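Local coordinates for protein mevalonate kinase, putative (Leishmania major, PDB 2HFS) that probably phosphorylates (R)-mevalonate at its 5-position with ATP, an early step of isoprenoid and sterol biosynthesis in a trypanosomatid parasite, at residues Phe29-Ala34 and Asp207-Lys212; Phe25-Val30 and Lys282-Gly287. All blocks are in the same frame, centred on the assembly; numbering follows the deposited sequence.

Interaction 1 (Phe29-Ala34 and Asp207-Lys212)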
loop_
_atom_site.group_PDB
_atom_site.type_symbol
_atom_site.label_atom_id
_atom_site.label_comp_id
_atom_site.label_asym_id
_atom_site.label_seq_id
_atom_site.Cartn_x
_atom_site.Cartn_y
_atom_site.Cartn_z
ATOM N N PHE A 29 -13.672 7.216 3.216
ATOM C CA PHE A 29 -14.386 8.383 2.674
ATOM C C PHE A 29 -14.267 8.489 1.153
ATOM O O PHE A 29 -15.171 9.008 0.466
ATOM C CB PHE A 29 -13.897 9.659 3.351
ATOM C CG PHE A 29 -14.233 9.718 4.819
ATOM C CD1 PHE A 29 -13.245 9.554 5.784
ATOM C CD2 PHE A 29 -15.553 9.905 5.238
ATOM C CE1 PHE A 29 -13.562 9.594 7.148
ATOM C CE2 PHE A 29 -15.876 9.969 6.605
ATOM C CZ PHE A 29 -14.871 9.799 7.559
ATOM N N VAL A 30 -13.156 7.974 0.638
ATOM C CA VAL A 30 -12.916 7.880 -0.798
ATOM C C VAL A 30 -13.994 7.059 -1.539
ATOM O O VAL A 30 -14.344 7.366 -2.687
ATOM C CB VAL A 30 -11.501 7.303 -1.067
ATOM C CG1 VAL A 30 -11.392 5.840 -0.565
ATOM C CG2 VAL A 30 -11.129 7.416 -2.530
ATOM N N VAL A 31 -14.500 6.019 -0.879
ATOM C CA VAL A 31 -15.599 5.202 -1.390
ATOM C C VAL A 31 -16.823 6.072 -1.719
ATOM O O VAL A 31 -17.602 5.741 -2.613
ATOM C CB VAL A 31 -15.947 4.077 -0.384
ATOM C CG1 VAL A 31 -17.219 3.309 -0.766
ATOM C CG2 VAL A 31 -14.762 3.128 -0.248
ATOM N N HIS A 32 -16.950 7.197 -1.010
ATOM C CA HIS A 32 -18.112 8.076 -1.129
ATOM C C HIS A 32 -17.809 9.370 -1.874
ATOM O O HIS A 32 -18.603 10.326 -1.842
ATOM C CB HIS A 32 -18.715 8.314 0.260
ATOM C CG HIS A 32 -19.154 7.048 0.918
ATOM N ND1 HIS A 32 -20.464 6.624 0.909
ATOM C CD2 HIS A 32 -18.443 6.068 1.526
ATOM C CE1 HIS A 32 -20.551 5.459 1.529
ATOM N NE2 HIS A 32 -19.337 5.089 1.892
ATOM N N GLY A 33 -16.654 9.391 -2.537
ATOM C CA GLY A 33 -16.336 10.432 -3.504
ATOM C C GLY A 33 -15.310 11.438 -3.045
ATOM O O GLY A 33 -15.032 12.398 -3.754
ATOM N N ALA A 34 -14.747 11.220 -1.858
ATOM C CA ALA A 34 -13.773 12.153 -1.291
ATOM C C ALA A 34 -12.412 11.897 -1.915
ATOM O O ALA A 34 -12.149 10.809 -2.408
ATOM C CB ALA A 34 -13.717 11.998 0.230
ATOM N N ASP A 207 -20.169 -2.150 6.371
ATOM C CA ASP A 207 -20.573 -1.558 7.655
ATOM C C ASP A 207 -20.680 -0.031 7.559
ATOM O O ASP A 207 -21.607 0.556 8.107
ATOM C CB ASP A 207 -19.607 -1.934 8.784
ATOM C CG ASP A 207 -19.847 -3.331 9.326
ATOM O OD1 ASP A 207 -20.756 -4.029 8.836
ATOM O OD2 ASP A 207 -19.155 -3.823 10.232
ATOM N N VAL A 208 -19.731 0.606 6.869
ATOM C CA VAL A 208 -19.772 2.061 6.683
ATOM C C VAL A 208 -20.972 2.461 5.812
ATOM O O VAL A 208 -21.655 3.450 6.108
ATOM C CB VAL A 208 -18.416 2.638 6.154
ATOM C CG1 VAL A 208 -18.480 4.162 5.999
ATOM C CG2 VAL A 208 -17.281 2.271 7.096
ATOM N N HIS A 209 -21.248 1.686 4.758
ATOM C CA HIS A 209 -22.420 1.968 3.898
ATOM C C HIS A 209 -23.708 1.937 4.696
ATOM O O HIS A 209 -24.576 2.802 4.537
ATOM C CB HIS A 209 -22.547 0.930 2.788
ATOM C CG HIS A 209 -21.703 1.205 1.579
ATOM N ND1 HIS A 209 -21.821 2.356 0.826
ATOM C CD2 HIS A 209 -20.769 0.446 0.959
ATOM C CE1 HIS A 209 -20.971 2.308 -0.186
ATOM N NE2 HIS A 209 -20.322 1.159 -0.130
ATOM N N LYS A 210 -23.829 0.914 5.536
ATOM C CA LYS A 210 -24.972 0.745 6.408
ATOM C C LYS A 210 -25.129 1.931 7.378
ATOM O O LYS A 210 -26.234 2.451 7.561
ATOM C CB LYS A 210 -24.855 -0.582 7.164
HETATM N N MSE A 211 -24.030 2.377 7.982
HETATM C CA MSE A 211 -24.125 3.521 8.886
HETATM C C MSE A 211 -24.631 4.761 8.145
HETATM O O MSE A 211 -25.411 5.549 8.683
HETATM C CB MSE A 211 -22.781 3.817 9.545
HETATM C CG MSE A 211 -22.864 5.007 10.489
HETATM SE SE MSE A 211 -21.134 5.843 10.614
HETATM C CE MSE A 211 -21.592 7.345 11.886
ATOM N N LYS A 212 -24.176 4.935 6.914
ATOM C CA LYS A 212 -24.656 6.020 6.067
ATOM C C LYS A 212 -26.170 5.895 5.830
ATOM O O LYS A 212 -26.902 6.865 6.028
ATOM C CB LYS A 212 -23.900 6.052 4.745
ATOM C CG LYS A 212 -24.137 7.308 3.947
ATOM C CD LYS A 212 -23.335 7.277 2.656
ATOM C CE LYS A 212 -23.493 8.587 1.918
ATOM N NZ LYS A 212 -22.745 8.645 0.616
#

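Interaction 2 (Phe25-Val30 and Lys282-Gly287)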
loop_
_atom_site.group_PDB
_atom_site.type_symbol
_atom_site.label_atom_id
_atom_site.label_comp_id
_atom_site.label_asym_id
_atom_site.label_seq_id
_atom_site.Cartn_x
_atom_site.Cartn_y
_atom_site.Cartn_z
ATOM N N PHE A 25 -4.240 9.869 3.805
ATOM C CA PHE A 25 -5.579 10.427 4.030
ATOM C C PHE A 25 -6.660 9.739 3.236
ATOM O O PHE A 25 -6.468 9.415 2.074
ATOM C CB PHE A 25 -5.622 11.910 3.652
ATOM C CG PHE A 25 -4.803 12.793 4.561
ATOM C CD1 PHE A 25 -5.399 13.418 5.660
ATOM C CD2 PHE A 25 -3.453 12.997 4.323
ATOM C CE1 PHE A 25 -4.668 14.216 6.501
ATOM C CE2 PHE A 25 -2.703 13.818 5.175
ATOM C CZ PHE A 25 -3.313 14.423 6.270
ATOM N N GLY A 26 -7.796 9.496 3.883
ATOM C CA GLY A 26 -9.052 9.329 3.178
ATOM C C GLY A 26 -9.536 7.918 2.887
ATOM O O GLY A 26 -10.420 7.736 2.077
ATOM N N GLU A 27 -8.964 6.923 3.557
ATOM C CA GLU A 27 -9.565 5.590 3.580
ATOM C C GLU A 27 -11.044 5.679 3.978
ATOM O O GLU A 27 -11.428 6.475 4.856
ATOM C CB GLU A 27 -8.860 4.659 4.556
ATOM C CG GLU A 27 -8.680 5.223 5.952
ATOM C CD GLU A 27 -7.386 6.020 6.060
ATOM O OE1 GLU A 27 -6.298 5.387 6.058
ATOM O OE2 GLU A 27 -7.446 7.271 6.102
ATOM N N HIS A 28 -11.862 4.847 3.345
ATOM C CA HIS A 28 -13.316 4.827 3.584
ATOM C C HIS A 28 -14.118 5.983 2.992
ATOM O O HIS A 28 -15.130 5.759 2.317
ATOM C CB HIS A 28 -13.628 4.604 5.075
ATOM C CG HIS A 28 -13.242 3.242 5.544
ATOM N ND1 HIS A 28 -13.965 2.117 5.212
ATOM C CD2 HIS A 28 -12.182 2.813 6.268
ATOM C CE1 HIS A 28 -13.376 1.052 5.724
ATOM N NE2 HIS A 28 -12.281 1.443 6.355
ATOM N N PHE A 29 -13.672 7.216 3.216
ATOM C CA PHE A 29 -14.386 8.383 2.674
ATOM C C PHE A 29 -14.267 8.489 1.153
ATOM O O PHE A 29 -15.171 9.008 0.466
ATOM C CB PHE A 29 -13.897 9.659 3.351
ATOM C CG PHE A 29 -14.233 9.718 4.819
ATOM C CD1 PHE A 29 -13.245 9.554 5.784
ATOM C CD2 PHE A 29 -15.553 9.905 5.238
ATOM C CE1 PHE A 29 -13.562 9.594 7.148
ATOM C CE2 PHE A 29 -15.876 9.969 6.605
ATOM C CZ PHE A 29 -14.871 9.799 7.559
ATOM N N VAL A 30 -13.156 7.974 0.638
ATOM C CA VAL A 30 -12.916 7.880 -0.798
ATOM C C VAL A 30 -13.994 7.059 -1.539
ATOM O O VAL A 30 -14.344 7.366 -2.687
ATOM C CB VAL A 30 -11.501 7.303 -1.067
ATOM C CG1 VAL A 30 -11.392 5.840 -0.565
ATOM C CG2 VAL A 30 -11.129 7.416 -2.530
ATOM N N LYS A 282 -2.247 7.877 12.745
ATOM C CA LYS A 282 -3.616 7.474 12.457
ATOM C C LYS A 282 -3.604 6.069 11.916
ATOM O O LYS A 282 -2.584 5.597 11.404
ATOM C CB LYS A 282 -4.261 8.418 11.424
ATOM C CG LYS A 282 -3.483 8.513 10.086
ATOM C CD LYS A 282 -4.165 9.461 9.090
ATOM C CE LYS A 282 -5.439 8.868 8.451
ATOM N NZ LYS A 282 -5.112 7.802 7.455
ATOM N N LEU A 283 -4.752 5.422 11.973
ATOM C CA LEU A 283 -4.917 4.153 11.279
ATOM C C LEU A 283 -4.724 4.393 9.787
ATOM O O LEU A 283 -4.960 5.492 9.300
ATOM C CB LEU A 283 -6.293 3.547 11.528
ATOM C CG LEU A 283 -7.585 4.191 11.037
ATOM C CD1 LEU A 283 -7.974 3.905 9.548
ATOM C CD2 LEU A 283 -8.685 3.641 11.978
ATOM N N SER A 284 -4.303 3.362 9.068
ATOM C CA SER A 284 -4.079 3.488 7.626
ATOM C C SER A 284 -4.765 2.338 6.918
ATOM O O SER A 284 -4.391 1.187 7.117
ATOM C CB SER A 284 -2.583 3.466 7.304
ATOM O OG SER A 284 -2.383 3.518 5.900
ATOM N N GLY A 285 -5.763 2.651 6.098
ATOM C CA GLY A 285 -6.412 1.627 5.288
ATOM C C GLY A 285 -7.722 1.185 5.894
ATOM O O GLY A 285 -8.504 2.008 6.358
ATOM N N THR A 286 -7.943 -0.127 5.903
ATOM C CA THR A 286 -9.244 -0.701 6.279
ATOM C C THR A 286 -9.629 -0.384 7.719
ATOM O O THR A 286 -10.792 -0.143 8.007
ATOM C CB THR A 286 -9.237 -2.228 6.039
ATOM O OG1 THR A 286 -9.117 -2.475 4.641
ATOM C CG2 THR A 286 -10.579 -2.885 6.430
ATOM N N GLY A 287 -8.643 -0.381 8.606
ATOM C CA GLY A 287 -8.877 -0.199 10.032
ATOM C C GLY A 287 -9.349 -1.483 10.680
ATOM O O GLY A 287 -9.375 -2.548 10.037
#

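Interaction 1 (Phe29-Ala34 and Asp207-Lys212)
His32 and Val31 meet Val208, His209 and Lys212 in a surface contact between two elements of the fold: the loop between strands 17-25 and 36-52, with its short 3-10 turn, and helix 201-214. His32 contributes the largest share of the buried surface, and its imidazole reaches between the side chains of His209 and Lys212. Its CE1 lies 3.4 Å from His209 ND1; the two rings meet obliquely, with planes 54° apart. Lys212 comes from the opposite direction and brings NZ to the edge of the His32 ring. Its CG stands anti to the backbone N (chi1 -168°) and the rest of the chain is fully extended, so that CD packs 3.4 Å from His32 ND1 and NZ donates a 3.1 Å hydrogen bond to the same ND1, tilted 19° from the ring plane. Val31 CG1 lies 3.8 Å from His209 NE2, obliquely to its ring, while Val208 CG1 approaches His32 NE2 at 4.3 Å, two beta-branched residues supplying methyls beside polar rings. Phe219 of helix 216-239 also meets the His32 ring. Because ND1 serves as acceptor for an ammonium group, His32 is probably neutral, with its proton on NE2.

Interaction 2 (Phe25-Val30 and Lys282-Gly287)
Glu27 and His28 join the first of the conserved GHMP-kinase sequence motifs to 282-287, the start of the glycine-rich third motif, which contributes Lys282, Gly285 and Thr286. The Glu27 carboxylate is held from two directions. Gly285 N donates to OE1 over 2.8 Å, an almost straight bond that uses the anti lone pair, and Lys282 NZ pairs with OE2 at 2.7 Å as a salt bridge, arriving on the syn side but 28° out of the carboxylate plane. A second, weak bond runs from NZ to OE1. Lys282 folds back at chi3 and chi4 (-74° and -73°) to bring its ammonium group there, where the carbonyls of Leu283 and Leu24 bind it too; lysine suits this buried place because three acceptor groups share its charge. In the fold, strand 280-284 is an outer strand of the C-terminal antiparallel sheet, and the loop leaving it meets the turn that follows strand 17-25 of the N-terminal part. Gly285 adopts backbone angles hard for any other residue, and its O packs 3.2 Å from Glu27 CB. Beside this, His28 NE2 donates to Thr286 O at 2.7 Å, the oxygen lying near the ring plane while the nitrogen sits above the plane of the carbonyl. Leu283 CD1 lies 3.9 Å from Glu27 CG, giving it a nonpolar neighbour, and Val204 of helix 201-214 touches both His28 and Thr286.

How the interactions relate
Both contacts start from one turn, with centres about 11 Å apart; their segments overlap at Phe29 and Val30, though neither residue touches across either contact. Interaction 2 is the buried one, about 12 Å from the centre of the chain, whereas interaction 1 lies near the surface at about 20 Å. Val208 connects them: while one of its methyls faces interaction 1, CG2 packs 3.8 Å from His28 ND1 of interaction 2. Helix 201-214 also reaches the 282-287 loop through the hydrogen bond between Thr201 and Thr286. The turn is thus held by the C-terminal sheet's loop and by this helix. In GHMP kinases the active site lies between the two domains, the region that interaction 2 joins.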